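Local coordinates for Esterase/lipase-like protein (Caldicellulosiruptor lactoaceticus 6A, PDB 6A6O) that hydrolyses acetyl esters and beta-1,4-xylosides as a bifunctional acetyl esterase and xylosidase, at residues A[91-94]-A[95-99]; A[139-142]-A[143-146]; A[196-199]-A[200-204]. One frame throughout, in Å; residues are numbered along the deposited sequence.

The three contacts are local and follow one another along the chain; none nests in or crosses another. Contact 1 closes a turn in the loop between strand 86-91 and helix 101-115. Contact 2 closes the C-terminal end of helix 134-142, where the chain leaves for strand 167-170. Contact 3 does the same for helix 195-200, on the way to strand 214-219. Contacts 1 and 2 do not touch. Contact 3 meets both: H99 packs on L197 and L201, while S140 probably hydrogen-bonds to S203 and H145 packs against T200. Together they tie three connections of the central mixed sheet into one region of an alpha/beta-hydrolase fold.

Contact 1: A[91-94]-A[95-99]; sequences NYRV and QPYKH
R93 lays its aliphatic chain over one face of the Y97 ring, and this is the tight part of the contact. CD of R93 sits almost exactly above the ring centre, 3.3 Å from the centroid, in a CH-pi contact. CG of R93 follows nearer the rim, 3.7 Å from CD2 of Y97. The R93 chain then bends at chi3 (-78°). This brings NH1 of R93 to 3.5 Å from CE1 of Y97, with the guanidinium turned steeply, 74°, against the ring. The cation-pi contact is therefore off-centre, with CZ of R93 4.9 Å from the ring centroid. The polar ends are held elsewhere: R93 forms a salt bridge with D105 and a hydrogen bond to the P31 carbonyl, and Y97 OH bonds to the backbone N of D34.

The backbone holds the two residues in this position. Y97 N donates to V94 O at 2.9 Å, across a turn with a cis peptide bond before P96. The angles at Q95 and P96 fit a type VIa turn. The same V94 O lies in the plane of the Y97 ring, at its edge, 3.5 Å from CD2 of Y97.

The other side of the turn is looser. Q95 and P96 are exposed to solvent. The Q95 chain runs out extended from the turn, touching T66 and A187 rather than R93 or Y97.

The cis-proline turn brings Y97 back beside R93, the ring covers the apolar part of the arginine, and the buried charge is probably balanced mainly by D105 on helix 101-115.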
loop_
_atom_site.group_PDB
_atom_site.type_symbol
_atom_site.label_atom_id
_atom_site.label_comp_id
_atom_site.label_asym_id
_atom_site.label_seq_id
_atom_site.Cartn_x
_atom_site.Cartn_y
_atom_site.Cartn_z
ATOM N N ASN A 91 -0.616 -7.459 -6.417
ATOM C CA ASN A 91 -1.786 -7.595 -7.273
ATOM C C ASN A 91 -2.891 -8.201 -6.420
ATOM O O ASN A 91 -3.082 -9.416 -6.369
ATOM C CB ASN A 91 -1.462 -8.411 -8.516
ATOM C CG ASN A 91 -0.706 -7.596 -9.534
ATOM O OD1 ASN A 91 -1.060 -6.445 -9.802
ATOM N ND2 ASN A 91 0.354 -8.174 -10.098
ATOM N N TYR A 92 -3.607 -7.325 -5.722
ATOM C CA TYR A 92 -4.687 -7.701 -4.833
ATOM C C TYR A 92 -5.990 -7.865 -5.607
ATOM O O TYR A 92 -6.154 -7.360 -6.721
ATOM C CB TYR A 92 -4.857 -6.632 -3.753
ATOM C CG TYR A 92 -5.060 -5.230 -4.304
ATOM C CD1 TYR A 92 -6.342 -4.741 -4.569
ATOM C CD2 TYR A 92 -3.977 -4.382 -4.527
ATOM C CE1 TYR A 92 -6.541 -3.445 -5.056
ATOM C CE2 TYR A 92 -4.171 -3.073 -5.005
ATOM C CZ TYR A 92 -5.457 -2.623 -5.277
ATOM O OH TYR A 92 -5.673 -1.347 -5.773
ATOM N N ARG A 93 -6.941 -8.549 -4.977
ATOM C CA ARG A 93 -8.223 -8.810 -5.619
ATOM C C ARG A 93 -9.034 -7.530 -5.788
ATOM O O ARG A 93 -8.981 -6.614 -4.954
ATOM C CB ARG A 93 -9.019 -9.823 -4.805
ATOM C CG ARG A 93 -8.620 -11.263 -5.091
ATOM C CD ARG A 93 -9.313 -12.232 -4.154
ATOM N NE ARG A 93 -8.697 -12.274 -2.835
ATOM C CZ ARG A 93 -9.143 -13.022 -1.836
ATOM N NH1 ARG A 93 -10.227 -13.777 -2.011
ATOM N NH2 ARG A 93 -8.525 -13.011 -0.665
ATOM N N VAL A 94 -9.809 -7.485 -6.874
ATOM C CA VAL A 94 -10.669 -6.365 -7.210
ATOM C C VAL A 94 -12.047 -6.902 -7.601
ATOM O O VAL A 94 -12.294 -8.104 -7.559
ATOM C CB VAL A 94 -10.076 -5.492 -8.335
ATOM C CG1 VAL A 94 -8.794 -4.819 -7.866
ATOM C CG2 VAL A 94 -9.815 -6.330 -9.598
ATOM N N GLN A 95 -12.931 -5.983 -7.988
ATOM C CA GLN A 95 -14.289 -6.310 -8.405
ATOM C C GLN A 95 -14.273 -7.481 -9.388
ATOM O O GLN A 95 -13.460 -7.490 -10.318
ATOM C CB GLN A 95 -14.924 -5.081 -9.059
ATOM C CG GLN A 95 -16.429 -5.129 -9.238
ATOM C CD GLN A 95 -16.974 -3.829 -9.795
ATOM O OE1 GLN A 95 -16.691 -3.461 -10.939
ATOM N NE2 GLN A 95 -17.747 -3.117 -8.986
ATOM N N PRO A 96 -15.173 -8.475 -9.240
ATOM C CA PRO A 96 -16.335 -8.500 -8.344
ATOM C C PRO A 96 -16.051 -8.903 -6.908
ATOM O O PRO A 96 -16.994 -9.051 -6.136
ATOM C CB PRO A 96 -17.254 -9.537 -9.008
ATOM C CG PRO A 96 -16.324 -10.480 -9.651
ATOM C CD PRO A 96 -15.130 -9.669 -10.106
ATOM N N TYR A 97 -14.792 -9.113 -6.542
ATOM C CA TYR A 97 -14.511 -9.271 -5.127
ATOM C C TYR A 97 -14.849 -7.970 -4.403
ATOM O O TYR A 97 -14.862 -6.887 -4.996
ATOM C CB TYR A 97 -13.049 -9.640 -4.887
ATOM C CG TYR A 97 -12.693 -11.084 -5.190
ATOM C CD1 TYR A 97 -12.946 -12.090 -4.268
ATOM C CD2 TYR A 97 -12.085 -11.432 -6.390
ATOM C CE1 TYR A 97 -12.604 -13.413 -4.533
ATOM C CE2 TYR A 97 -11.740 -12.750 -6.665
ATOM C CZ TYR A 97 -12.004 -13.730 -5.734
ATOM O OH TYR A 97 -11.663 -15.035 -6.001
ATOM N N LYS A 98 -15.153 -8.096 -3.115
ATOM C CA LYS A 98 -15.502 -6.966 -2.264
ATOM C C LYS A 98 -14.701 -7.049 -0.974
ATOM O O LYS A 98 -14.019 -8.043 -0.701
ATOM C CB LYS A 98 -17.003 -6.948 -1.938
ATOM C CG LYS A 98 -17.867 -6.552 -3.108
ATOM C CD LYS A 98 -19.311 -6.391 -2.704
ATOM C CE LYS A 98 -20.055 -5.623 -3.776
ATOM N NZ LYS A 98 -19.660 -6.080 -5.141
ATOM N N HIS A 99 -14.806 -5.994 -0.173
ATOM C CA HIS A 99 -14.299 -6.049 1.189
ATOM C C HIS A 99 -14.820 -7.309 1.878
ATOM O O HIS A 99 -16.000 -7.652 1.718
ATOM C CB HIS A 99 -14.746 -4.805 1.964
ATOM C CG HIS A 99 -14.434 -4.864 3.425
ATOM N ND1 HIS A 99 -13.182 -4.585 3.930
ATOM C CD2 HIS A 99 -15.204 -5.191 4.488
ATOM C CE1 HIS A 99 -13.198 -4.727 5.244
ATOM N NE2 HIS A 99 -14.413 -5.092 5.606
#

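Contact 2: A[139-142]-A[143-146]; sequences ASLV and GTHF
L141 O takes hydrogen bonds from two backbone groups of the following residues. H145 N, at 2.7 Å from L141 O, approaches nearly along the C=O axis. T144 N, 3.0 Å from L141 O, comes in above the carbonyl plane, 69° out of it. From an acceptor two residues earlier, A139 O, a bond of 2.9 Å runs to G143 N in the usual helical spacing of four residues. These bonds carry the chain from the end of helix 134-142 into the loop.

A side-chain hydroxyl joins the same set of carbonyls. T144 OG1 lies 2.8 Å from S140 O and 3.2 Å from L141 O. A chi1 of 53° tucks OG1 back over these last helical carbonyls.

The apolar contacts are fewer. The side chains of L141 and H145 lie alongside each other and point the same way, with CD2 of L141 3.6 Å from CE1 of H145. Both also rest on L103 of helix 101-115.

A carbonyl also meets a ring edge: V142 O lies in the plane of the F146 ring, 3.5 Å from CD2 of F146.

In this family the helix after the nucleophile elbow carries the chain away from the catalytic serine; helix 134-142 starts within a GxSxG pattern and probably has that place here. Carbonyls at a helix end lack the donors of a further turn. Here backbone N-H groups of 143-145 supply donors for A139 O and L141 O, and the T144 hydroxyl is placed to add to them near S140 O.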
loop_
_atom_site.group_PDB
_atom_site.type_symbol
_atom_site.label_atom_id
_atom_site.label_comp_id
_atom_site.label_asym_id
_atom_site.label_seq_id
_atom_site.Cartn_x
_atom_site.Cartn_y
_atom_site.Cartn_z
ATOM N N ALA A 139 -3.341 0.702 1.380
ATOM C CA ALA A 139 -2.135 0.912 2.179
ATOM C C ALA A 139 -2.461 1.554 3.525
ATOM O O ALA A 139 -1.910 1.164 4.562
ATOM C CB ALA A 139 -1.150 1.793 1.409
ATOM N N SER A 140 -3.351 2.548 3.526
ATOM C CA SER A 140 -3.707 3.205 4.777
ATOM C C SER A 140 -4.463 2.255 5.698
ATOM O O SER A 140 -4.376 2.392 6.926
ATOM C CB SER A 140 -4.523 4.479 4.513
ATOM O OG SER A 140 -5.857 4.190 4.114
ATOM N N LEU A 141 -5.187 1.288 5.131
ATOM C CA LEU A 141 -5.906 0.308 5.936
ATOM C C LEU A 141 -4.945 -0.675 6.591
ATOM O O LEU A 141 -5.049 -0.961 7.789
ATOM C CB LEU A 141 -6.922 -0.443 5.071
ATOM C CG LEU A 141 -8.158 0.358 4.667
ATOM C CD1 LEU A 141 -9.060 -0.497 3.799
ATOM C CD2 LEU A 141 -8.901 0.867 5.924
ATOM N N VAL A 142 -4.002 -1.216 5.819
ATOM C CA VAL A 142 -3.051 -2.124 6.439
ATOM C C VAL A 142 -2.141 -1.362 7.405
ATOM O O VAL A 142 -1.653 -1.938 8.385
ATOM C CB VAL A 142 -2.325 -2.917 5.324
ATOM C CG1 VAL A 142 -1.205 -2.114 4.689
ATOM C CG2 VAL A 142 -1.840 -4.272 5.843
ATOM N N GLY A 143 -1.972 -0.048 7.210
ATOM C CA GLY A 143 -1.258 0.783 8.155
ATOM C C GLY A 143 -2.035 1.168 9.395
ATOM O O GLY A 143 -1.468 1.808 10.281
ATOM N N THR A 144 -3.322 0.816 9.476
ATOM C CA THR A 144 -4.133 1.113 10.648
ATOM C C THR A 144 -4.834 -0.107 11.223
ATOM O O THR A 144 -5.189 -0.077 12.407
ATOM C CB THR A 144 -5.203 2.187 10.336
ATOM O OG1 THR A 144 -5.976 1.802 9.191
ATOM C CG2 THR A 144 -4.561 3.551 10.061
ATOM N N HIS A 145 -5.028 -1.175 10.439
ATOM C CA HIS A 145 -5.760 -2.380 10.829
ATOM C C HIS A 145 -4.839 -3.558 11.144
ATOM O O HIS A 145 -5.304 -4.705 11.178
ATOM C CB HIS A 145 -6.711 -2.822 9.713
ATOM C CG HIS A 145 -8.001 -2.064 9.644
ATOM N ND1 HIS A 145 -8.070 -0.714 9.371
ATOM C CD2 HIS A 145 -9.283 -2.493 9.738
ATOM C CE1 HIS A 145 -9.337 -0.336 9.340
ATOM N NE2 HIS A 145 -10.093 -1.394 9.563
ATOM N N PHE A 146 -3.558 -3.308 11.372
ATOM C CA PHE A 146 -2.570 -4.375 11.471
ATOM C C PHE A 146 -2.646 -5.103 12.811
ATOM O O PHE A 146 -3.295 -4.663 13.762
ATOM C CB PHE A 146 -1.166 -3.809 11.298
ATOM C CG PHE A 146 -0.875 -2.662 12.218
ATOM C CD1 PHE A 146 -0.467 -2.883 13.524
ATOM C CD2 PHE A 146 -1.032 -1.351 11.784
ATOM C CE1 PHE A 146 -0.209 -1.823 14.371
ATOM C CE2 PHE A 146 -0.773 -0.300 12.619
ATOM C CZ PHE A 146 -0.360 -0.532 13.920
#

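Contact 3: A[196-199]-A[200-204]; sequences VLVW and TLSSH
S202 OG has two partners: it donates to V198 O at 2.6 Å and accepts from the backbone N of L176. The C=O...OG angle at V198 O is 159°, so the hydroxyl comes in not far from the carbonyl direction. A chi1 of -65° sets OG on the same side as the S202 backbone N, facing the helix. S202 N donates to W199 O at 3.2 Å, from above the carbonyl plane. W199 O has a second donor in ND2 of N205.

Earlier bonds are helical. T200 N donates to V196 O at 2.9 Å, and the bond is fairly straight (165°). L201 N reaches L197 O at 2.8 Å. The hydroxyl of T200 makes at most a weak bond to V196 O.

These bonds finish helix 195-200, which lies in the long connection between strands 167-170 and 214-219 of the alpha/beta-hydrolase sheet. Helix 182-189 belongs to the same connection and touches this one through V198 on K185 and L201 on L189. The carbonyl of L201 is bonded by NE2 of H137, on helix 134-142.

Side chains pack more loosely. CB of L197 and CD1 of L201 are 4.3 Å apart, an apolar contact one turn along the helix. The L197 side chain passes obliquely by that of T200, with CD2 of L197 4.0 Å from OG1 of T200. The W199 indole lies beside the end of the helix, and T200 N is near the plane of its ring at the edge, 3.5 Å from CE3 of W199. CG2 of T200 is 3.7 Å from the same CE3 of W199.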
loop_
_atom_site.group_PDB
_atom_site.type_symbol
_atom_site.label_atom_id
_atom_site.label_comp_id
_atom_site.label_asym_id
_atom_site.label_seq_id
_atom_site.Cartn_x
_atom_site.Cartn_y
_atom_site.Cartn_z
ATOM N N VAL A 196 -21.190 1.032 9.833
ATOM C CA VAL A 196 -20.042 0.674 10.660
ATOM C C VAL A 196 -18.810 0.483 9.792
ATOM O O VAL A 196 -17.718 0.963 10.123
ATOM C CB VAL A 196 -20.349 -0.592 11.484
ATOM C CG1 VAL A 196 -19.064 -1.206 12.002
ATOM C CG2 VAL A 196 -21.282 -0.257 12.627
ATOM N N LEU A 197 -18.966 -0.221 8.665
ATOM C CA LEU A 197 -17.834 -0.424 7.767
ATOM C C LEU A 197 -17.418 0.878 7.100
ATOM O O LEU A 197 -16.225 1.114 6.885
ATOM C CB LEU A 197 -18.176 -1.476 6.713
ATOM C CG LEU A 197 -18.216 -2.926 7.227
ATOM C CD1 LEU A 197 -18.585 -3.898 6.099
ATOM C CD2 LEU A 197 -16.906 -3.352 7.888
ATOM N N VAL A 198 -18.380 1.738 6.771
ATOM C CA VAL A 198 -18.014 3.045 6.230
ATOM C C VAL A 198 -17.105 3.780 7.210
ATOM O O VAL A 198 -16.123 4.418 6.816
ATOM C CB VAL A 198 -19.269 3.867 5.893
ATOM C CG1 VAL A 198 -18.880 5.315 5.600
ATOM C CG2 VAL A 198 -19.990 3.258 4.693
ATOM N N TRP A 199 -17.414 3.687 8.503
ATOM C CA TRP A 199 -16.601 4.354 9.513
ATOM C C TRP A 199 -15.243 3.671 9.681
ATOM O O TRP A 199 -14.202 4.335 9.658
ATOM C CB TRP A 199 -17.362 4.402 10.841
ATOM C CG TRP A 199 -16.760 5.340 11.835
ATOM C CD1 TRP A 199 -17.155 6.622 12.099
ATOM C CD2 TRP A 199 -15.656 5.070 12.705
ATOM N NE1 TRP A 199 -16.364 7.168 13.082
ATOM C CE2 TRP A 199 -15.438 6.239 13.476
ATOM C CE3 TRP A 199 -14.835 3.956 12.916
ATOM C CZ2 TRP A 199 -14.425 6.330 14.430
ATOM C CZ3 TRP A 199 -13.822 4.046 13.873
ATOM C CH2 TRP A 199 -13.629 5.231 14.613
ATOM N N THR A 200 -15.226 2.340 9.848
ATOM C CA THR A 200 -13.955 1.683 10.130
ATOM C C THR A 200 -13.061 1.601 8.901
ATOM O O THR A 200 -11.844 1.451 9.045
ATOM C CB THR A 200 -14.175 0.283 10.720
ATOM O OG1 THR A 200 -14.789 -0.555 9.734
ATOM C CG2 THR A 200 -15.066 0.365 11.972
ATOM N N LEU A 201 -13.621 1.734 7.698
ATOM C CA LEU A 201 -12.813 1.755 6.485
ATOM C C LEU A 201 -12.540 3.173 5.989
ATOM O O LEU A 201 -11.926 3.344 4.927
ATOM C CB LEU A 201 -13.489 0.940 5.388
ATOM C CG LEU A 201 -13.726 -0.517 5.775
ATOM C CD1 LEU A 201 -14.447 -1.232 4.628
ATOM C CD2 LEU A 201 -12.406 -1.217 6.122
ATOM N N SER A 202 -12.990 4.191 6.720
ATOM C CA SER A 202 -12.491 5.551 6.524
ATOM C C SER A 202 -11.226 5.637 7.372
ATOM O O SER A 202 -11.292 5.761 8.600
ATOM C CB SER A 202 -13.547 6.579 6.918
ATOM O OG SER A 202 -14.669 6.485 6.049
ATOM N N SER A 203 -10.065 5.512 6.723
ATOM C CA SER A 203 -8.882 5.082 7.459
ATOM C C SER A 203 -8.358 6.148 8.413
ATOM O O SER A 203 -7.662 5.800 9.373
ATOM C CB SER A 203 -7.780 4.645 6.489
ATOM O OG SER A 203 -7.406 5.695 5.600
ATOM N N HIS A 204 -8.686 7.428 8.195
ATOM C CA HIS A 204 -8.273 8.438 9.171
ATOM C C HIS A 204 -8.897 8.176 10.540
ATOM O O HIS A 204 -8.309 8.535 11.568
ATOM C CB HIS A 204 -8.603 9.856 8.673
ATOM C CG HIS A 204 -10.063 10.140 8.506
ATOM N ND1 HIS A 204 -10.843 9.518 7.550
ATOM C CD2 HIS A 204 -10.883 11.001 9.155
ATOM C CE1 HIS A 204 -12.079 9.979 7.624
ATOM N NE2 HIS A 204 -12.128 10.885 8.586
#